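Local coordinates for putative uncharacterized protein (Singapore grouper iridovirus, PDB 3RJ2), which binds histone H3, though its wider role in the virus is not established, at residues A[32-38]-A[93-99]. Residues are numbered along the deposited sequence; the frame is centred on the assembly and turned at random.
Sequences WIWTYKF and AYARIHA
Ala99 sets its methyl over the centre of one face of the Trp32 six-membered ring, a CH-pi contact with CB 3.5 Å from the ring centroid. Trp32 reaches over it because CG lies between backbone N and carbonyl carbon (chi1 50°), which swings the indole across to the neighbouring strand. Ile97 fills the hollow between two indoles, CG2 resting 3.8 Å from CZ3 of Trp32 while CG1 and CD1 touch CE3 of Trp34. Farther along, small Ala95 accepts the Phe38 ring, whose CE1 comes to 3.7 Å from its CB.

On the other face, Ile33 lays CG2 over the His98 ring and against the aliphatic part of Arg96. The Arg96 chain, bent at chi3 (-67°), turns NE and NH2 to Thr35 OG1, a fork left tentative by the less certain placing of OG1. The extended Lys37 chain runs alongside the Tyr94 ring, CG 3.5 Å from CE1.

Antiparallel backbone bonds, such as Tyr36 N to Ala95 O at 2.8 Å, join the strands. The chemistry is thus two-sided: a mainly apolar face, where Trp34 and Tyr36 meet strand 18-22 and the indole N-H groups bond Ile5 and Glu117; and one where Arg96 NH1 (to Thr134 and Ala137 carbonyls) and His98 NE2 (to Thr134 OG1) link the sheet to helix 128-136 and the residue after it.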
loop_
_atom_site.group_PDB
_atom_site.type_symbol
_atom_site.label_atom_id
_atom_site.label_comp_id
_atom_site.label_asym_id
_atom_site.label_seq_id
_atom_site.Cartn_x
_atom_site.Cartn_y
_atom_site.Cartn_z
ATOM N N TRP A 32 -2.912 8.223 -3.106
ATOM C CA TRP A 32 -3.761 7.592 -2.103
ATOM C C TRP A 32 -2.950 6.758 -1.119
ATOM O O TRP A 32 -1.762 6.512 -1.325
ATOM C CB TRP A 32 -4.905 6.783 -2.738
ATOM C CG TRP A 32 -4.496 5.822 -3.825
ATOM C CD1 TRP A 32 -4.690 5.980 -5.177
ATOM C CD2 TRP A 32 -3.857 4.549 -3.662
ATOM N NE1 TRP A 32 -4.197 4.899 -5.855
ATOM C CE2 TRP A 32 -3.680 4.004 -4.955
ATOM C CE3 TRP A 32 -3.410 3.817 -2.548
ATOM C CZ2 TRP A 32 -3.061 2.760 -5.172
ATOM C CZ3 TRP A 32 -2.794 2.578 -2.765
ATOM C CH2 TRP A 32 -2.632 2.065 -4.067
ATOM N N ILE A 33 -3.605 6.371 -0.027
ATOM C CA ILE A 33 -3.045 5.461 0.966
ATOM C C ILE A 33 -4.075 4.360 1.121
ATOM O O ILE A 33 -5.284 4.609 1.081
ATOM C CB ILE A 33 -2.782 6.162 2.318
ATOM C CG1 ILE A 33 -1.787 7.313 2.140
ATOM C CG2 ILE A 33 -2.262 5.178 3.358
ATOM C CD1 ILE A 33 -1.661 8.207 3.371
ATOM N N TRP A 34 -3.585 3.135 1.252
ATOM C CA TRP A 34 -4.434 1.976 1.391
ATOM C C TRP A 34 -3.996 1.164 2.605
ATOM O O TRP A 34 -2.810 0.890 2.779
ATOM C CB TRP A 34 -4.353 1.153 0.113
ATOM C CG TRP A 34 -5.078 -0.144 0.107
ATOM C CD1 TRP A 34 -6.413 -0.340 -0.121
ATOM C CD2 TRP A 34 -4.502 -1.444 0.293
ATOM N NE1 TRP A 34 -6.707 -1.691 -0.066
ATOM C CE2 TRP A 34 -5.548 -2.388 0.179
ATOM C CE3 TRP A 34 -3.201 -1.905 0.572
ATOM C CZ2 TRP A 34 -5.329 -3.780 0.307
ATOM C CZ3 TRP A 34 -2.985 -3.299 0.702
ATOM C CH2 TRP A 34 -4.046 -4.208 0.561
ATOM N N THR A 35 -4.969 0.811 3.438
ATOM C CA THR A 35 -4.763 -0.015 4.628
ATOM C C THR A 35 -5.598 -1.301 4.580
ATOM O O THR A 35 -6.786 -1.268 4.282
ATOM C CB THR A 35 -5.134 0.761 5.916
ATOM O OG1 THR A 35 -4.388 1.980 5.954
ATOM C CG2 THR A 35 -4.796 -0.061 7.165
ATOM N N TYR A 36 -4.971 -2.430 4.889
ATOM C CA TYR A 36 -5.649 -3.721 4.842
ATOM C C TYR A 36 -5.339 -4.509 6.097
ATOM O O TYR A 36 -4.180 -4.831 6.360
ATOM C CB TYR A 36 -5.199 -4.498 3.601
ATOM C CG TYR A 36 -5.738 -5.903 3.416
ATOM C CD1 TYR A 36 -7.066 -6.231 3.718
ATOM C CD2 TYR A 36 -4.933 -6.895 2.876
ATOM C CE1 TYR A 36 -7.562 -7.528 3.502
ATOM C CE2 TYR A 36 -5.410 -8.189 2.670
ATOM C CZ TYR A 36 -6.720 -8.496 2.974
ATOM O OH TYR A 36 -7.171 -9.775 2.757
ATOM N N LYS A 37 -6.377 -4.805 6.868
ATOM C CA LYS A 37 -6.267 -5.686 8.024
ATOM C C LYS A 37 -6.405 -7.115 7.522
ATOM O O LYS A 37 -7.387 -7.439 6.872
ATOM C CB LYS A 37 -7.378 -5.389 9.038
ATOM C CG LYS A 37 -7.193 -6.112 10.364
ATOM C CD LYS A 37 -8.376 -5.895 11.293
ATOM C CE LYS A 37 -8.298 -6.853 12.474
ATOM N NZ LYS A 37 -9.200 -6.413 13.596
ATOM N N PHE A 38 -5.414 -7.954 7.802
ATOM C CA PHE A 38 -5.433 -9.353 7.358
ATOM C C PHE A 38 -6.541 -10.148 8.053
ATOM O O PHE A 38 -6.659 -10.092 9.281
ATOM C CB PHE A 38 -4.091 -10.039 7.624
ATOM C CG PHE A 38 -2.907 -9.430 6.877
ATOM C CD1 PHE A 38 -3.088 -8.464 5.886
ATOM C CD2 PHE A 38 -1.612 -9.854 7.162
ATOM C CE1 PHE A 38 -1.992 -7.933 5.200
ATOM C CE2 PHE A 38 -0.517 -9.326 6.479
ATOM C CZ PHE A 38 -0.707 -8.368 5.506
ATOM N N ALA A 93 0.060 -8.246 10.579
ATOM C CA ALA A 93 -1.396 -8.307 10.709
ATOM C C ALA A 93 -2.098 -7.267 9.820
ATOM O O ALA A 93 -3.324 -7.313 9.650
ATOM C CB ALA A 93 -1.799 -8.117 12.162
ATOM N N TYR A 94 -1.312 -6.341 9.259
ATOM C CA TYR A 94 -1.809 -5.242 8.415
ATOM C C TYR A 94 -0.813 -4.897 7.342
ATOM O O TYR A 94 0.402 -4.956 7.570
ATOM C CB TYR A 94 -1.971 -3.926 9.205
ATOM C CG TYR A 94 -2.920 -3.943 10.360
ATOM C CD1 TYR A 94 -4.234 -3.527 10.206
ATOM C CD2 TYR A 94 -2.484 -4.324 11.617
ATOM C CE1 TYR A 94 -5.108 -3.509 11.286
ATOM C CE2 TYR A 94 -3.340 -4.323 12.701
ATOM C CZ TYR A 94 -4.647 -3.916 12.533
ATOM O OH TYR A 94 -5.490 -3.919 13.621
ATOM N N ALA A 95 -1.332 -4.479 6.191
ATOM C CA ALA A 95 -0.510 -3.921 5.134
ATOM C C ALA A 95 -1.012 -2.517 4.815
ATOM O O ALA A 95 -2.187 -2.214 4.976
ATOM C CB ALA A 95 -0.544 -4.808 3.883
ATOM N N ARG A 96 -0.103 -1.663 4.386
ATOM C CA ARG A 96 -0.446 -0.345 3.914
ATOM C C ARG A 96 0.392 -0.076 2.670
ATOM O O ARG A 96 1.563 -0.482 2.587
ATOM C CB ARG A 96 -0.209 0.701 5.014
ATOM C CG ARG A 96 -0.420 2.168 4.609
ATOM C CD ARG A 96 -0.517 3.073 5.820
ATOM N NE ARG A 96 -1.727 2.796 6.599
ATOM C CZ ARG A 96 -1.879 3.078 7.893
ATOM N NH1 ARG A 96 -0.890 3.636 8.599
ATOM N NH2 ARG A 96 -3.027 2.794 8.486
ATOM N N ILE A 97 -0.226 0.564 1.684
ATOM C CA ILE A 97 0.504 1.072 0.536
ATOM C C ILE A 97 0.361 2.588 0.527
ATOM O O ILE A 97 -0.759 3.103 0.614
ATOM C CB ILE A 97 -0.021 0.441 -0.791
ATOM C CG1 ILE A 97 0.228 -1.078 -0.786
ATOM C CG2 ILE A 97 0.598 1.112 -1.996
ATOM C CD1 ILE A 97 -0.339 -1.856 -1.978
ATOM N N HIS A 98 1.486 3.303 0.486
ATOM C CA HIS A 98 1.472 4.723 0.146
ATOM C C HIS A 98 1.832 4.779 -1.331
ATOM O O HIS A 98 2.987 4.524 -1.692
ATOM C CB HIS A 98 2.510 5.530 0.952
ATOM C CG HIS A 98 2.185 5.678 2.412
ATOM N ND1 HIS A 98 2.293 4.637 3.312
ATOM C CD2 HIS A 98 1.772 6.750 3.130
ATOM C CE1 HIS A 98 1.944 5.058 4.515
ATOM N NE2 HIS A 98 1.633 6.339 4.434
ATOM N N ALA A 99 0.850 5.100 -2.175
ATOM C CA ALA A 99 1.047 5.228 -3.619
ATOM C C ALA A 99 1.639 6.579 -4.030
ATOM O O ALA A 99 1.207 7.626 -3.557
ATOM C CB ALA A 99 -0.269 5.004 -4.335
HETATM O O HOH W 1 0.725 8.380 -0.911
HETATM O O HOH W 2 -4.927 -8.917 10.936
#